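Local coordinates for protein putative NADH Oxidase (Clostridium acetobutylicum, PDB 3E10) that binds flavin mononucleotide and, as a member of the nitroreductase family, probably works as a flavin-dependent oxidoreductase, at residues N99-A104 against A111-A116; K26-A31 against L72-L77; S61-S66 against E120-N125; S58-S61 against S66-T69. All coordinates share one frame; numbering follows the deposited sequence.

Contact 1: N99-A104 against A111-A116. With FMN (flavin mononucleotide), chain L.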
loop_
_atom_site.group_PDB
_atom_site.type_symbol
_atom_site.label_atom_id
_atom_site.label_comp_id
_atom_site.label_asym_id
_atom_site.label_seq_id
_atom_site.Cartn_x
_atom_site.Cartn_y
_atom_site.Cartn_z
ATOM N N ASN B 99 -3.292 4.654 -0.308
ATOM C CA ASN B 99 -3.427 6.108 -0.290
ATOM C C ASN B 99 -4.889 6.556 -0.443
ATOM O O ASN B 99 -5.337 7.522 0.190
ATOM C CB ASN B 99 -2.582 6.772 -1.361
ATOM C CG ASN B 99 -1.128 6.936 -0.960
ATOM O OD1 ASN B 99 -0.661 6.408 0.068
ATOM N ND2 ASN B 99 -0.392 7.685 -1.789
ATOM N N ILE B 100 -5.609 5.917 -1.358
ATOM C CA ILE B 100 -7.054 6.236 -1.500
ATOM C C ILE B 100 -7.805 6.027 -0.196
ATOM O O ILE B 100 -8.623 6.858 0.212
ATOM C CB ILE B 100 -7.706 5.444 -2.670
ATOM C CG1 ILE B 100 -7.074 5.837 -4.023
ATOM C CG2 ILE B 100 -9.200 5.609 -2.671
ATOM C CD1 ILE B 100 -7.499 4.930 -5.167
ATOM N N LEU B 101 -7.572 4.865 0.432
ATOM C CA LEU B 101 -8.302 4.567 1.646
ATOM C C LEU B 101 -7.991 5.602 2.718
ATOM O O LEU B 101 -8.885 5.998 3.472
ATOM C CB LEU B 101 -7.944 3.178 2.148
ATOM C CG LEU B 101 -8.282 1.994 1.245
ATOM C CD1 LEU B 101 -7.799 0.718 1.922
ATOM C CD2 LEU B 101 -9.799 1.920 0.872
ATOM N N LEU B 102 -6.722 5.969 2.866
ATOM C CA LEU B 102 -6.368 6.959 3.875
ATOM C C LEU B 102 -6.951 8.335 3.576
ATOM O O LEU B 102 -7.452 9.010 4.475
ATOM C CB LEU B 102 -4.856 7.019 4.039
ATOM C CG LEU B 102 -4.203 5.758 4.614
ATOM C CD1 LEU B 102 -2.693 5.848 4.447
ATOM C CD2 LEU B 102 -4.600 5.511 6.090
ATOM N N GLU B 103 -6.882 8.743 2.315
ATOM C CA GLU B 103 -7.464 10.016 1.915
ATOM C C GLU B 103 -8.980 10.003 2.152
ATOM O O GLU B 103 -9.557 10.997 2.599
ATOM C CB GLU B 103 -7.135 10.348 0.481
ATOM C CG GLU B 103 -7.632 11.716 -0.023
ATOM C CD GLU B 103 -6.889 12.917 0.549
ATOM O OE1 GLU B 103 -5.827 12.749 1.182
ATOM O OE2 GLU B 103 -7.372 14.042 0.303
ATOM N N ALA B 104 -9.626 8.862 1.875
ATOM C CA ALA B 104 -11.061 8.770 2.144
ATOM C C ALA B 104 -11.362 9.062 3.602
ATOM O O ALA B 104 -12.247 9.888 3.912
ATOM C CB ALA B 104 -11.600 7.402 1.718
ATOM N N ALA B 111 -14.633 3.779 2.999
ATOM C CA ALA B 111 -14.271 3.021 1.820
ATOM C C ALA B 111 -13.863 1.619 2.223
ATOM O O ALA B 111 -13.519 1.362 3.358
ATOM C CB ALA B 111 -13.148 3.737 1.072
ATOM N N VAL B 112 -13.888 0.716 1.251
ATOM C CA VAL B 112 -13.304 -0.604 1.430
ATOM C C VAL B 112 -12.632 -1.041 0.121
ATOM O O VAL B 112 -13.140 -0.820 -0.981
ATOM C CB VAL B 112 -14.357 -1.660 1.919
ATOM C CG1 VAL B 112 -15.523 -1.799 0.913
ATOM C CG2 VAL B 112 -13.680 -3.022 2.154
ATOM N N TRP B 113 -11.487 -1.698 0.288
ATOM C CA TRP B 113 -10.743 -2.353 -0.790
ATOM C C TRP B 113 -11.420 -3.670 -1.091
ATOM O O TRP B 113 -11.574 -4.511 -0.203
ATOM C CB TRP B 113 -9.313 -2.550 -0.291
ATOM C CG TRP B 113 -8.290 -3.147 -1.154
ATOM C CD1 TRP B 113 -8.434 -4.029 -2.198
ATOM C CD2 TRP B 113 -6.884 -2.954 -0.991
ATOM N NE1 TRP B 113 -7.193 -4.362 -2.705
ATOM C CE2 TRP B 113 -6.228 -3.750 -1.948
ATOM C CE3 TRP B 113 -6.118 -2.182 -0.112
ATOM C CZ2 TRP B 113 -4.835 -3.768 -2.071
ATOM C CZ3 TRP B 113 -4.753 -2.232 -0.194
ATOM C CH2 TRP B 113 -4.124 -3.035 -1.159
ATOM N N LEU B 114 -11.826 -3.825 -2.350
ATOM C CA LEU B 114 -12.441 -5.057 -2.842
ATOM C C LEU B 114 -11.430 -5.750 -3.754
ATOM O O LEU B 114 -11.207 -5.327 -4.889
ATOM C CB LEU B 114 -13.757 -4.735 -3.546
ATOM C CG LEU B 114 -14.784 -3.932 -2.715
ATOM C CD1 LEU B 114 -16.001 -3.586 -3.599
ATOM C CD2 LEU B 114 -15.192 -4.621 -1.432
ATOM N N GLY B 115 -10.794 -6.798 -3.237
ATOM C CA GLY B 115 -9.700 -7.444 -3.946
ATOM C C GLY B 115 -10.147 -8.045 -5.275
ATOM O O GLY B 115 -11.283 -8.536 -5.411
ATOM N N ALA B 116 -9.272 -7.998 -6.257
ATOM C CA ALA B 116 -9.513 -8.655 -7.553
ATOM C C ALA B 116 -8.308 -9.492 -7.972
ATOM O O ALA B 116 -8.315 -10.719 -7.813
ATOM C CB ALA B 116 -9.936 -7.626 -8.624
HETATM N N1 FMN L . -13.038 -6.534 2.175
HETATM C C2 FMN L . -14.189 -6.962 1.580
HETATM O O2 FMN L . -15.280 -6.765 2.134
HETATM N N3 FMN L . -14.125 -7.581 0.361
HETATM C C4 FMN L . -12.938 -7.890 -0.267
HETATM O O4 FMN L . -12.930 -8.457 -1.386
HETATM C C4A FMN L . -11.761 -7.439 0.332
HETATM N N5 FMN L . -10.563 -7.659 -0.293
HETATM C C5A FMN L . -9.404 -7.151 0.289
HETATM C C6 FMN L . -8.193 -7.373 -0.361
HETATM C C7 FMN L . -6.991 -6.894 0.172
HETATM C C7M FMN L . -5.718 -7.067 -0.568
HETATM C C8 FMN L . -7.035 -6.156 1.365
HETATM C C8M FMN L . -5.785 -5.418 1.855
HETATM C C9 FMN L . -8.261 -5.942 2.004
HETATM C C9A FMN L . -9.446 -6.445 1.495
HETATM N N10 FMN L . -10.676 -6.265 2.136
HETATM C C10 FMN L . -11.841 -6.728 1.540
HETATM C "C1'" FMN L . -10.735 -5.494 3.387
HETATM C "C2'" FMN L . -10.269 -6.367 4.563
HETATM O "O2'" FMN L . -11.227 -7.363 4.914
HETATM C "C3'" FMN L . -10.017 -5.476 5.784
HETATM O "O3'" FMN L . -8.918 -4.631 5.487
HETATM C "C4'" FMN L . -9.752 -6.251 7.089
HETATM O "O4'" FMN L . -10.921 -6.945 7.516
HETATM C "C5'" FMN L . -9.270 -5.374 8.243
HETATM O "O5'" FMN L . -10.236 -4.374 8.588
HETATM P P FMN L . -9.874 -2.825 8.436
HETATM O O1P FMN L . -8.584 -2.570 9.174
HETATM O O2P FMN L . -9.698 -2.514 6.986
HETATM O O3P FMN L . -11.043 -2.114 9.077
#
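Leu101 of the helix lies against Ala111 and Trp113 of the strand and makes most of this contact. CD2 of Leu101 rests on CB of Ala111 at 3.8 Å. CD1 of Leu101 comes to the edge of the Trp113 ring, 3.9 Å from CE3. These two side chains cross at about a right angle. Ala104 closes the other end, with its CB 4.0 Å from CB of Ala111. This part is tight and buried, and the side chains that meet here are all apolar.

Toward Gly115 the two segments part, and the flavin takes over as the strand's neighbour. With CG turned opposite the backbone N (chi1 -178°), the Trp113 indole lies beside the dimethylbenzene end of the flavin, whose methyl C8M is 3.7 Å above one face, toward the rim. Val112 turns away from the helix, and its CG2 lies 3.6 Å from N1 of FMN. Gly115 N donates a bent hydrogen bond to O4 of FMN (3.3 Å, 138°).

The helix and strand run nearly antiparallel, at 166°. Helix 89-106 packs on strand 110-115 and also on helix 21-32, where Ala104 touches Leu27. Strand 136-145 pairs with 110-115. Leu102 meets Leu102 of the second subunit.

Contact 2: K26-A31 against L72-L77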
loop_
_atom_site.group_PDB
_atom_site.type_symbol
_atom_site.label_atom_id
_atom_site.label_comp_id
_atom_site.label_asym_id
_atom_site.label_seq_id
_atom_site.Cartn_x
_atom_site.Cartn_y
_atom_site.Cartn_z
ATOM N N LYS B 26 -9.654 14.578 -5.076
ATOM C CA LYS B 26 -8.664 14.381 -4.031
ATOM C C LYS B 26 -8.295 12.905 -3.843
ATOM O O LYS B 26 -7.138 12.587 -3.593
ATOM C CB LYS B 26 -9.153 14.995 -2.718
ATOM C CG LYS B 26 -9.179 16.519 -2.783
ATOM C CD LYS B 26 -10.077 17.146 -1.763
ATOM C CE LYS B 26 -9.872 18.645 -1.766
ATOM N NZ LYS B 26 -8.509 18.987 -1.245
ATOM N N LEU B 27 -9.281 12.012 -3.930
ATOM C CA LEU B 27 -8.964 10.575 -3.828
ATOM C C LEU B 27 -8.004 10.130 -4.936
ATOM O O LEU B 27 -7.075 9.348 -4.700
ATOM C CB LEU B 27 -10.241 9.749 -3.885
ATOM C CG LEU B 27 -11.227 9.905 -2.716
ATOM C CD1 LEU B 27 -12.555 9.173 -3.019
ATOM C CD2 LEU B 27 -10.629 9.500 -1.389
ATOM N N LEU B 28 -8.247 10.614 -6.150
ATOM C CA LEU B 28 -7.447 10.246 -7.297
ATOM C C LEU B 28 -6.067 10.881 -7.239
ATOM O O LEU B 28 -5.082 10.248 -7.609
ATOM C CB LEU B 28 -8.175 10.626 -8.590
ATOM C CG LEU B 28 -9.425 9.775 -8.822
ATOM C CD1 LEU B 28 -10.336 10.477 -9.872
ATOM C CD2 LEU B 28 -9.078 8.362 -9.193
ATOM N N ARG B 29 -5.998 12.127 -6.759
ATOM C CA ARG B 29 -4.725 12.749 -6.514
ATOM C C ARG B 29 -3.910 11.947 -5.496
ATOM O O ARG B 29 -2.700 11.756 -5.670
ATOM C CB ARG B 29 -4.914 14.209 -6.043
ATOM C CG ARG B 29 -5.302 15.141 -7.177
ATOM C CD ARG B 29 -5.458 16.587 -6.672
ATOM N NE ARG B 29 -5.879 17.488 -7.757
ATOM C CZ ARG B 29 -5.070 17.998 -8.680
ATOM N NH1 ARG B 29 -3.746 17.746 -8.667
ATOM N NH2 ARG B 29 -5.571 18.784 -9.617
ATOM N N ALA B 30 -4.556 11.497 -4.428
ATOM C CA ALA B 30 -3.848 10.730 -3.388
ATOM C C ALA B 30 -3.282 9.438 -3.980
ATOM O O ALA B 30 -2.116 9.095 -3.731
ATOM C CB ALA B 30 -4.754 10.424 -2.190
ATOM N N ALA B 31 -4.078 8.739 -4.782
ATOM C CA ALA B 31 -3.631 7.514 -5.441
ATOM C C ALA B 31 -2.354 7.745 -6.243
ATOM O O ALA B 31 -1.386 6.975 -6.173
ATOM C CB ALA B 31 -4.726 7.000 -6.368
ATOM N N LEU B 72 -20.164 5.775 -5.079
ATOM C CA LEU B 72 -18.955 5.946 -5.855
ATOM C C LEU B 72 -18.197 4.631 -5.852
ATOM O O LEU B 72 -18.097 3.971 -4.816
ATOM C CB LEU B 72 -18.043 7.006 -5.216
ATOM C CG LEU B 72 -16.684 7.298 -5.860
ATOM C CD1 LEU B 72 -16.841 7.853 -7.258
ATOM C CD2 LEU B 72 -15.901 8.277 -4.986
ATOM N N ALA B 73 -17.686 4.265 -7.013
ATOM C CA ALA B 73 -16.716 3.162 -7.108
ATOM C C ALA B 73 -15.526 3.612 -7.928
ATOM O O ALA B 73 -15.689 4.346 -8.919
ATOM C CB ALA B 73 -17.353 1.918 -7.770
ATOM N N ILE B 74 -14.331 3.179 -7.523
ATOM C CA ILE B 74 -13.113 3.464 -8.294
ATOM C C ILE B 74 -12.468 2.118 -8.617
ATOM O O ILE B 74 -12.087 1.371 -7.706
ATOM C CB ILE B 74 -12.120 4.383 -7.531
ATOM C CG1 ILE B 74 -12.834 5.656 -7.045
ATOM C CG2 ILE B 74 -10.897 4.712 -8.448
ATOM C CD1 ILE B 74 -11.972 6.563 -6.096
ATOM N N VAL B 75 -12.392 1.804 -9.913
ATOM C CA VAL B 75 -11.702 0.598 -10.366
ATOM C C VAL B 75 -10.233 0.950 -10.623
ATOM O O VAL B 75 -9.947 1.844 -11.400
ATOM C CB VAL B 75 -12.353 -0.002 -11.623
ATOM C CG1 VAL B 75 -11.704 -1.365 -12.018
ATOM C CG2 VAL B 75 -13.869 -0.177 -11.448
ATOM N N LEU B 76 -9.323 0.225 -9.968
ATOM C CA LEU B 76 -7.884 0.416 -10.119
ATOM C C LEU B 76 -7.392 -0.636 -11.106
ATOM O O LEU B 76 -7.660 -1.817 -10.944
ATOM C CB LEU B 76 -7.164 0.240 -8.775
ATOM C CG LEU B 76 -7.068 1.496 -7.905
ATOM C CD1 LEU B 76 -8.421 1.959 -7.442
ATOM C CD2 LEU B 76 -6.136 1.245 -6.710
ATOM N N LEU B 77 -6.627 -0.161 -12.092
ATOM C CA LEU B 77 -6.096 -0.962 -13.161
ATOM C C LEU B 77 -4.634 -0.612 -13.362
ATOM O O LEU B 77 -4.236 0.492 -13.030
ATOM C CB LEU B 77 -6.855 -0.651 -14.463
ATOM C CG LEU B 77 -8.399 -0.540 -14.473
ATOM C CD1 LEU B 77 -8.833 0.240 -15.748
ATOM C CD2 LEU B 77 -8.959 -1.884 -14.551
#
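Leu27 and Leu72 reach toward each other tip to tip, CD1 of Leu27 lying 4.0 Å from CD2 of Leu72. The same CD1 of Leu27 also touches CD1 of Ile74, at 4.1 Å. These two side chains cross obliquely. One leucine methyl thus touches two strand residues. Leu72 and Ile74 are two apart on the strand, and both start toward the helix.

Leu28 makes the third contact. It leaves the helix more to one side, but its CD2 still comes within 4.1 Å of CG2 of Ile74. The two branches of Ile74 are therefore shared out. CG1 is anti to the carbonyl carbon (chi1 -53°) and carries CD1 to Leu27, while CG2 goes to Leu28. Helix and strand run roughly parallel, 22° apart, with axes 11.4 Å from each other. At that spacing the contact is made by methyl groups, and no backbone atoms meet.

Leu28 also packs on Phe45 and Val47 of strand 43-48, and Leu72 on Val144 of strand 136-145. All four touching residues are buried. The chemistry is purely aliphatic, so helix 21-32 is held to this face of the antiparallel sheet by hydrophobic burial, without polar bonds between the two segments.

Contact 3: S61-S66 against E120-N125. With FMN (flavin mononucleotide), chain L; EDO (1,2-ethanediol), chain P; EDO (1,2-ethanediol), chain N.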
loop_
_atom_site.group_PDB
_atom_site.type_symbol
_atom_site.label_atom_id
_atom_site.label_comp_id
_atom_site.label_asym_id
_atom_site.label_seq_id
_atom_site.Cartn_x
_atom_site.Cartn_y
_atom_site.Cartn_z
ATOM N N SER B 61 -17.408 -10.104 -7.754
ATOM C CA SER B 61 -16.877 -10.893 -6.679
ATOM C C SER B 61 -17.985 -11.215 -5.686
ATOM O O SER B 61 -18.930 -10.473 -5.575
ATOM C CB SER B 61 -15.793 -10.032 -6.024
ATOM O OG SER B 61 -15.527 -10.338 -4.712
ATOM N N LYS B 62 -17.800 -12.263 -4.899
ATOM C CA LYS B 62 -18.712 -12.621 -3.848
ATOM C C LYS B 62 -18.564 -11.741 -2.612
ATOM O O LYS B 62 -19.385 -11.776 -1.713
ATOM C CB LYS B 62 -18.495 -14.082 -3.443
ATOM N N TYR B 63 -17.509 -10.937 -2.586
ATOM C CA TYR B 63 -17.181 -10.102 -1.458
ATOM C C TYR B 63 -17.270 -8.598 -1.776
ATOM O O TYR B 63 -16.634 -7.792 -1.127
ATOM C CB TYR B 63 -15.814 -10.489 -0.921
ATOM C CG TYR B 63 -15.827 -11.903 -0.376
ATOM C CD1 TYR B 63 -16.371 -12.169 0.867
ATOM C CD2 TYR B 63 -15.416 -12.956 -1.148
ATOM C CE1 TYR B 63 -16.411 -13.457 1.381
ATOM C CE2 TYR B 63 -15.459 -14.263 -0.648
ATOM C CZ TYR B 63 -15.947 -14.497 0.617
ATOM O OH TYR B 63 -16.041 -15.778 1.127
ATOM N N ALA B 64 -18.149 -8.247 -2.710
ATOM C CA ALA B 64 -18.268 -6.883 -3.203
ATOM C C ALA B 64 -19.649 -6.277 -2.956
ATOM O O ALA B 64 -20.051 -5.347 -3.659
ATOM C CB ALA B 64 -17.927 -6.834 -4.679
ATOM N N ASN B 65 -20.364 -6.802 -1.968
ATOM C CA ASN B 65 -21.714 -6.331 -1.715
ATOM C C ASN B 65 -21.791 -4.887 -1.252
ATOM O O ASN B 65 -22.856 -4.255 -1.332
ATOM C CB ASN B 65 -22.448 -7.274 -0.760
ATOM C CG ASN B 65 -22.827 -8.580 -1.428
ATOM O OD1 ASN B 65 -23.020 -8.637 -2.654
ATOM N ND2 ASN B 65 -22.945 -9.639 -0.636
ATOM N N SER B 66 -20.673 -4.331 -0.787
ATOM C CA SER B 66 -20.635 -2.904 -0.454
ATOM C C SER B 66 -21.051 -2.018 -1.624
ATOM O O SER B 66 -21.540 -0.902 -1.428
ATOM C CB SER B 66 -19.250 -2.502 0.036
ATOM O OG SER B 66 -18.265 -2.766 -0.937
ATOM N N GLU B 120 -8.555 -15.316 -10.600
ATOM C CA GLU B 120 -8.844 -15.338 -12.013
ATOM C C GLU B 120 -10.273 -14.958 -12.336
ATOM O O GLU B 120 -10.511 -14.183 -13.257
ATOM C CB GLU B 120 -8.549 -16.706 -12.626
ATOM C CG GLU B 120 -8.634 -16.664 -14.133
ATOM N N GLU B 121 -11.222 -15.489 -11.577
ATOM C CA GLU B 121 -12.637 -15.206 -11.849
ATOM C C GLU B 121 -12.949 -13.707 -11.707
ATOM O O GLU B 121 -13.723 -13.128 -12.474
ATOM C CB GLU B 121 -13.546 -16.031 -10.934
ATOM C CG GLU B 121 -15.012 -15.862 -11.222
ATOM N N ARG B 122 -12.347 -13.083 -10.700
ATOM C CA ARG B 122 -12.623 -11.665 -10.455
ATOM C C ARG B 122 -12.011 -10.780 -11.536
ATOM O O ARG B 122 -12.639 -9.829 -12.034
ATOM C CB ARG B 122 -12.081 -11.285 -9.085
ATOM C CG ARG B 122 -12.770 -12.013 -7.989
ATOM C CD ARG B 122 -12.327 -11.532 -6.641
ATOM N NE ARG B 122 -12.725 -12.405 -5.543
ATOM C CZ ARG B 122 -12.378 -12.196 -4.284
ATOM N NH1 ARG B 122 -11.664 -11.144 -3.950
ATOM N NH2 ARG B 122 -12.741 -13.074 -3.361
ATOM N N VAL B 123 -10.767 -11.087 -11.886
ATOM C CA VAL B 123 -10.092 -10.338 -12.935
ATOM C C VAL B 123 -10.846 -10.514 -14.274
ATOM O O VAL B 123 -11.022 -9.577 -15.031
ATOM C CB VAL B 123 -8.624 -10.810 -13.036
ATOM C CG1 VAL B 123 -7.960 -10.366 -14.302
ATOM C CG2 VAL B 123 -7.880 -10.278 -11.807
ATOM N N LYS B 124 -11.270 -11.748 -14.553
ATOM C CA LYS B 124 -11.999 -12.051 -15.781
ATOM C C LYS B 124 -13.305 -11.236 -15.808
ATOM O O LYS B 124 -13.649 -10.621 -16.832
ATOM C CB LYS B 124 -12.257 -13.556 -15.827
ATOM C CG LYS B 124 -13.145 -14.020 -17.021
ATOM C CD LYS B 124 -13.188 -15.541 -17.003
ATOM C CE LYS B 124 -13.884 -16.175 -18.221
ATOM N NZ LYS B 124 -15.267 -15.685 -18.387
ATOM N N ASN B 125 -14.022 -11.232 -14.689
ATOM C CA ASN B 125 -15.285 -10.475 -14.638
ATOM C C ASN B 125 -15.091 -8.979 -14.895
ATOM O O ASN B 125 -15.839 -8.371 -15.639
ATOM C CB ASN B 125 -15.983 -10.653 -13.304
ATOM C CG ASN B 125 -16.580 -12.030 -13.115
ATOM O OD1 ASN B 125 -16.831 -12.749 -14.096
ATOM N ND2 ASN B 125 -16.821 -12.404 -11.878
HETATM N N1 FMN L . -13.038 -6.534 2.175
HETATM C C2 FMN L . -14.189 -6.962 1.580
HETATM O O2 FMN L . -15.280 -6.765 2.134
HETATM N N3 FMN L . -14.125 -7.581 0.361
HETATM C C4 FMN L . -12.938 -7.890 -0.267
HETATM O O4 FMN L . -12.930 -8.457 -1.386
HETATM C C4A FMN L . -11.761 -7.439 0.332
HETATM N N5 FMN L . -10.563 -7.659 -0.293
HETATM C C5A FMN L . -9.404 -7.151 0.289
HETATM C C6 FMN L . -8.193 -7.373 -0.361
HETATM C C7 FMN L . -6.991 -6.894 0.172
HETATM C C7M FMN L . -5.718 -7.067 -0.568
HETATM C C8 FMN L . -7.035 -6.156 1.365
HETATM C C8M FMN L . -5.785 -5.418 1.855
HETATM C C9 FMN L . -8.261 -5.942 2.004
HETATM C C9A FMN L . -9.446 -6.445 1.495
HETATM N N10 FMN L . -10.676 -6.265 2.136
HETATM C C10 FMN L . -11.841 -6.728 1.540
HETATM C "C1'" FMN L . -10.735 -5.494 3.387
HETATM C "C2'" FMN L . -10.269 -6.367 4.563
HETATM O "O2'" FMN L . -11.227 -7.363 4.914
HETATM C "C3'" FMN L . -10.017 -5.476 5.784
HETATM O "O3'" FMN L . -8.918 -4.631 5.487
HETATM C "C4'" FMN L . -9.752 -6.251 7.089
HETATM O "O4'" FMN L . -10.921 -6.945 7.516
HETATM C "C5'" FMN L . -9.270 -5.374 8.243
HETATM O "O5'" FMN L . -10.236 -4.374 8.588
HETATM P P FMN L . -9.874 -2.825 8.436
HETATM O O1P FMN L . -8.584 -2.570 9.174
HETATM O O2P FMN L . -9.698 -2.514 6.986
HETATM O O3P FMN L . -11.043 -2.114 9.077
HETATM C C1 EDO P . -15.037 -15.233 -6.598
HETATM O O1 EDO P . -13.681 -15.041 -6.927
HETATM C C2 EDO P . -15.452 -13.960 -5.911
HETATM O O2 EDO P . -15.676 -14.242 -4.533
HETATM C C1 EDO N . -10.156 -11.104 -0.502
HETATM O O1 EDO N . -10.521 -10.240 -1.591
HETATM C C2 EDO N . -11.130 -12.230 -0.208
HETATM O O2 EDO N . -12.449 -11.888 -0.593
#
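Arg122 meets Ser61 and Tyr63 by van der Waals contact. OG of Ser61 lies over one face of the guanidinium, toward its rim, 3.6 Å from Arg122 NE. CD2 of Tyr63 is 3.5 Å from NH2 of Arg122. The ring and guanidinium planes are 49° apart and do not stack flat. The extended arginine chain carries the guanidinium to the turn.

No direct hydrogen bond joins the two segments. The polar bonds go within the turn, to the flavin and to two ethanediols, and Arg122 NH1 also donates to Gly115 O. Ser61 OG accepts from Tyr63 N (3.0 Å, 162°), an ST turn. Tyr63 O accepts from N3 of FMN (2.9 Å, 165°). The ethanediols probably come from the crystallisation liquor. That of chain N takes Arg122 NH1 on O1 (2.8 Å) and NH2 on O2. That of chain P takes Arg122 NE on O1 (3.1 Å) and Lys62 N on O2 (2.9 Å), so it bridges the segments; its bond from Arg122 NH2 is weak.

Tyr63 and Arg122 belong to the FMN pocket. NH1 of Arg122 is 3.9 Å from FMN O4, without a hydrogen bond. A positive charge there would probably help stabilise negative charge on the reduced flavin.

Contact 4: S58-S61 against S66-T69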
loop_
_atom_site.group_PDB
_atom_site.type_symbol
_atom_site.label_atom_id
_atom_site.label_comp_id
_atom_site.label_asym_id
_atom_site.label_seq_id
_atom_site.Cartn_x
_atom_site.Cartn_y
_atom_site.Cartn_z
ATOM N N SER B 58 -21.048 -4.922 -8.501
ATOM C CA SER B 58 -21.065 -5.790 -7.302
ATOM C C SER B 58 -20.997 -7.263 -7.641
ATOM O O SER B 58 -20.641 -8.062 -6.787
ATOM C CB SER B 58 -22.293 -5.524 -6.431
ATOM O OG SER B 58 -23.470 -6.018 -7.027
ATOM N N ASN B 59 -21.343 -7.619 -8.876
ATOM C CA ASN B 59 -21.336 -9.019 -9.279
ATOM C C ASN B 59 -19.947 -9.570 -9.586
ATOM O O ASN B 59 -19.798 -10.773 -9.844
ATOM C CB ASN B 59 -22.222 -9.221 -10.524
ATOM C CG ASN B 59 -23.694 -8.929 -10.242
ATOM O OD1 ASN B 59 -24.222 -9.346 -9.220
ATOM N ND2 ASN B 59 -24.338 -8.182 -11.130
ATOM N N PHE B 60 -18.924 -8.712 -9.561
ATOM C CA PHE B 60 -17.582 -9.172 -9.976
ATOM C C PHE B 60 -16.966 -10.166 -9.000
ATOM O O PHE B 60 -16.099 -10.952 -9.373
ATOM C CB PHE B 60 -16.648 -7.993 -10.269
ATOM C CG PHE B 60 -15.769 -7.553 -9.094
ATOM C CD1 PHE B 60 -14.499 -8.120 -8.911
ATOM C CD2 PHE B 60 -16.193 -6.547 -8.217
ATOM C CE1 PHE B 60 -13.692 -7.717 -7.857
ATOM C CE2 PHE B 60 -15.394 -6.112 -7.172
ATOM C CZ PHE B 60 -14.128 -6.698 -7.000
ATOM N N SER B 61 -17.408 -10.104 -7.754
ATOM C CA SER B 61 -16.877 -10.893 -6.679
ATOM C C SER B 61 -17.985 -11.215 -5.686
ATOM O O SER B 61 -18.930 -10.473 -5.575
ATOM C CB SER B 61 -15.793 -10.032 -6.024
ATOM O OG SER B 61 -15.527 -10.338 -4.712
ATOM N N SER B 66 -20.673 -4.331 -0.787
ATOM C CA SER B 66 -20.635 -2.904 -0.454
ATOM C C SER B 66 -21.051 -2.018 -1.624
ATOM O O SER B 66 -21.540 -0.902 -1.428
ATOM C CB SER B 66 -19.250 -2.502 0.036
ATOM O OG SER B 66 -18.265 -2.766 -0.937
ATOM N N LEU B 67 -20.834 -2.496 -2.838
ATOM C CA LEU B 67 -21.140 -1.694 -4.007
ATOM C C LEU B 67 -22.645 -1.488 -4.157
ATOM O O LEU B 67 -23.081 -0.561 -4.834
ATOM C CB LEU B 67 -20.563 -2.339 -5.264
ATOM C CG LEU B 67 -19.035 -2.232 -5.377
ATOM C CD1 LEU B 67 -18.494 -3.224 -6.397
ATOM C CD2 LEU B 67 -18.679 -0.778 -5.730
ATOM N N LYS B 68 -23.447 -2.322 -3.522
ATOM C CA LYS B 68 -24.894 -2.184 -3.667
ATOM C C LYS B 68 -25.457 -0.912 -3.047
ATOM O O LYS B 68 -26.548 -0.472 -3.423
ATOM C CB LYS B 68 -25.616 -3.407 -3.107
ATOM C CG LYS B 68 -25.255 -4.691 -3.857
ATOM C CD LYS B 68 -26.050 -5.864 -3.357
ATOM C CE LYS B 68 -25.698 -7.136 -4.101
ATOM N NZ LYS B 68 -25.780 -6.990 -5.590
ATOM N N THR B 69 -24.728 -0.325 -2.105
ATOM C CA THR B 69 -25.117 0.982 -1.542
ATOM C C THR B 69 -24.159 2.119 -1.855
ATOM O O THR B 69 -24.444 3.281 -1.544
ATOM C CB THR B 69 -25.367 0.917 -0.027
ATOM O OG1 THR B 69 -24.144 0.589 0.640
ATOM C CG2 THR B 69 -26.478 -0.128 0.352
#
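Ser58 and Leu67 bring the two segments closest, with CA atoms 5.3 Å apart. Residues 58-60 and 66-68 each have helical backbone angles but lack the regular helical bonds. Both belong to the loop between helix 51-57 and strand 72-79.

The side chains of Ser58 and Leu67 start toward each other, and their CB atoms are 3.8 Å apart. CD1 of Leu67 reaches on past this point. It touches Ser58 N at 3.7 Å and comes to the edge of the Phe60 ring, 4.3 Å from CE2. The ring's own neighbour Ser61 puts its CB 3.6 Å above the centre of one face. Leu126 and Met129 of helix 120-129 also touch Phe60.

The polar part lies beside this packing. Lys68 NZ donates to Ser58 OG at 2.9 Å. The lysine chain is extended until a bend at its last torsion (chi4 -52°) brings NZ to the hydroxyl. Ser58 OG is also hydrogen-bonded to Asp55 O.

Leu67 and Phe60 pack inward on Leu114 of strand 110-115. The contact thus joins a buried apolar side to a polar side that ends in the exposed Lys68. There the Ser58 hydroxyl links the lysine ammonium to the last turn of helix 51-57.

Contacts 1 and 2 lie nearest the centre of the chain, with centres about 8 Å apart. Their helices, 21-32 and 89-106, pack on each other, and both contacts reach the same four-stranded antiparallel sheet. Contacts 3 and 4 lie further out, their centres also about 8 Å apart, and share Ser61 and Ser66 of the loop between helix 51-57 and strand 72-79. Along the chain, contact 4 is nested inside the loop closed by contact 2, and contact 1 inside that closed by contact 3. The centres of contacts 1 and 3 are about 16 Å apart, but both touch FMN. The flavin site joins strand 110-115, in the core, to a surface loop and helix 120-129.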